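Local coordinates for C. albicans actin interacting protein Aip5 (PDB 6M4C), which interacts with actin and probably promotes its nucleation as part of the polarisome complex during filamentous growth of Candida albicans, at residues A[13-18]-A[54-59]. Sequence-based numbering, arbitrary orientation.
Sequences YIFTSL and KKIWKR
Phe15, on strand 12-16, reaches across to two consecutive residues of helix 51-60, Ile56 and Trp57, and the whole contact is apolar: no hydrogen bond or salt bridge joins the two segments. A long, flat, wholly apolar side chain suits this buried strand position facing a helix, since its near end can meet Trp57 while CE2 extends to Ile56. The Phe15 ring meets the branched part of Ile56, with CE2 of Phe15 3.9 Å from CB of Ile56 and 4.1 Å from its CG2, and the two side chains cross at about a right angle. CG2 of Ile56 lies anti to its own backbone N, which leaves this methyl beside the ring. A beta-branched residue suits the place, because its bulk sits close to the helix backbone.

Trp57 supplies the second apolar surface through the six-membered part of its indole. Its CE3 lies 4.0 Å from CB of Phe15 and 4.1 Å from CD2 of the Phe15 ring. The two side chains run past each other in opposite directions; CG of Trp57, anti to the backbone N (chi1 -164°), carries the indole back toward the strand. Strand and helix approach closely here, with CA of Phe15 7.8 Å from CA of Trp57. The broad, flat indole can lie alongside the phenylalanine while also meeting Tyr75 and Leu47, and its NE1 makes a weak hydrogen bond to Lys64 O.

On the strand, side chains alternate: Phe15 points toward helix 51-60, whereas Ile14 and Thr16 pack against helix 22-36. Parallel strands 12-16 and 43-46, linked through helix 22-36, form a beta-alpha-beta unit; antiparallel strands 68-71 and 74-78 complete the helix-flanked mixed sheet, ordered 43-46, 12-16, 68-71, 74-78, a topology consistent with the thioredoxin-like fold.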
loop_
_atom_site.group_PDB
_atom_site.type_symbol
_atom_site.label_atom_id
_atom_site.label_comp_id
_atom_site.label_asym_id
_atom_site.label_seq_id
_atom_site.Cartn_x
_atom_site.Cartn_y
_atom_site.Cartn_z
ATOM N N TYR A 13 3.916 -6.782 -5.389
ATOM C CA TYR A 13 3.750 -5.403 -4.975
ATOM C C TYR A 13 3.658 -4.549 -6.216
ATOM O O TYR A 13 4.307 -4.855 -7.216
ATOM C CB TYR A 13 4.954 -4.873 -4.197
ATOM C CG TYR A 13 5.312 -5.667 -2.969
ATOM C CD1 TYR A 13 4.531 -5.622 -1.832
ATOM C CD2 TYR A 13 6.426 -6.484 -2.952
ATOM C CE1 TYR A 13 4.853 -6.361 -0.706
ATOM C CE2 TYR A 13 6.750 -7.243 -1.841
ATOM C CZ TYR A 13 5.964 -7.180 -0.709
ATOM O OH TYR A 13 6.281 -7.941 0.380
ATOM N N ILE A 14 2.822 -3.513 -6.118
ATOM C CA ILE A 14 2.937 -2.341 -6.957
ATOM C C ILE A 14 3.779 -1.297 -6.228
ATOM O O ILE A 14 3.384 -0.785 -5.179
ATOM C CB ILE A 14 1.561 -1.793 -7.332
ATOM C CG1 ILE A 14 0.799 -2.816 -8.170
ATOM C CG2 ILE A 14 1.726 -0.489 -8.076
ATOM C CD1 ILE A 14 -0.405 -2.262 -8.875
ATOM N N PHE A 15 4.957 -1.008 -6.803
ATOM C CA PHE A 15 5.803 0.069 -6.327
ATOM C C PHE A 15 5.258 1.350 -6.938
ATOM O O PHE A 15 4.884 1.352 -8.113
ATOM C CB PHE A 15 7.268 -0.211 -6.669
ATOM C CG PHE A 15 8.002 -1.108 -5.699
ATOM C CD1 PHE A 15 7.350 -2.121 -5.006
ATOM C CD2 PHE A 15 9.351 -0.924 -5.457
ATOM C CE1 PHE A 15 8.038 -2.955 -4.131
ATOM C CE2 PHE A 15 10.036 -1.753 -4.573
ATOM C CZ PHE A 15 9.388 -2.772 -3.915
ATOM N N THR A 16 5.150 2.402 -6.119
ATOM C CA THR A 16 4.572 3.651 -6.593
ATOM C C THR A 16 4.927 4.806 -5.654
ATOM O O THR A 16 5.632 4.620 -4.653
ATOM C CB THR A 16 3.057 3.536 -6.786
ATOM O OG1 THR A 16 2.685 4.708 -7.508
ATOM C CG2 THR A 16 2.286 3.478 -5.484
ATOM N N SER A 17 4.429 6.002 -6.005
ATOM C CA SER A 17 4.577 7.163 -5.142
ATOM C C SER A 17 3.295 7.988 -5.116
ATOM O O SER A 17 2.894 8.537 -6.133
ATOM C CB SER A 17 5.757 8.000 -5.554
ATOM O OG SER A 17 5.927 9.107 -4.683
ATOM N N LEU A 18 2.692 8.101 -3.927
ATOM C CA LEU A 18 1.489 8.893 -3.737
ATOM C C LEU A 18 1.835 10.375 -3.804
ATOM O O LEU A 18 0.948 11.219 -3.801
ATOM C CB LEU A 18 0.883 8.556 -2.375
ATOM C CG LEU A 18 -0.097 7.393 -2.382
ATOM C CD1 LEU A 18 0.650 6.079 -2.477
ATOM C CD2 LEU A 18 -0.952 7.426 -1.133
ATOM N N LYS A 54 12.420 1.983 -2.058
ATOM C CA LYS A 54 13.158 2.957 -2.849
ATOM C C LYS A 54 14.440 2.311 -3.383
ATOM O O LYS A 54 14.883 2.624 -4.495
ATOM C CB LYS A 54 13.521 4.119 -1.915
ATOM C CG LYS A 54 13.778 5.481 -2.547
ATOM C CD LYS A 54 14.393 6.493 -1.573
ATOM C CE LYS A 54 13.589 6.762 -0.316
ATOM N NZ LYS A 54 12.636 7.881 -0.512
ATOM N N LYS A 55 15.013 1.411 -2.558
ATOM C CA LYS A 55 16.311 0.784 -2.759
ATOM C C LYS A 55 16.175 -0.538 -3.509
ATOM O O LYS A 55 17.162 -1.244 -3.693
ATOM C CB LYS A 55 17.029 0.586 -1.418
ATOM N N ILE A 56 14.959 -0.888 -3.937
ATOM C CA ILE A 56 14.842 -1.955 -4.917
ATOM C C ILE A 56 14.617 -1.275 -6.256
ATOM O O ILE A 56 15.233 -1.625 -7.259
ATOM C CB ILE A 56 13.750 -2.994 -4.578
ATOM C CG1 ILE A 56 14.172 -3.940 -3.448
ATOM C CG2 ILE A 56 13.333 -3.784 -5.821
ATOM C CD1 ILE A 56 13.606 -3.596 -2.097
ATOM N N TRP A 57 13.763 -0.255 -6.250
ATOM C CA TRP A 57 13.531 0.403 -7.516
ATOM C C TRP A 57 14.840 0.985 -8.020
ATOM O O TRP A 57 15.060 0.960 -9.227
ATOM C CB TRP A 57 12.494 1.486 -7.349
ATOM C CG TRP A 57 11.891 1.976 -8.619
ATOM C CD1 TRP A 57 12.074 3.204 -9.174
ATOM C CD2 TRP A 57 10.898 1.310 -9.420
ATOM N NE1 TRP A 57 11.297 3.334 -10.293
ATOM C CE2 TRP A 57 10.559 2.193 -10.469
ATOM C CE3 TRP A 57 10.270 0.059 -9.365
ATOM C CZ2 TRP A 57 9.617 1.870 -11.447
ATOM C CZ3 TRP A 57 9.353 -0.271 -10.339
ATOM C CH2 TRP A 57 9.033 0.625 -11.366
ATOM N N LYS A 58 15.681 1.472 -7.083
ATOM C CA LYS A 58 17.014 2.005 -7.347
ATOM C C LYS A 58 17.848 0.984 -8.117
ATOM O O LYS A 58 18.097 1.159 -9.314
ATOM C CB LYS A 58 17.757 2.356 -6.054
ATOM N N ARG A 59 18.274 -0.074 -7.413
ATOM C CA ARG A 59 18.947 -1.191 -8.055
ATOM C C ARG A 59 18.290 -1.536 -9.407
ATOM O O ARG A 59 18.868 -1.248 -10.455
ATOM C CB ARG A 59 19.087 -2.353 -7.064
#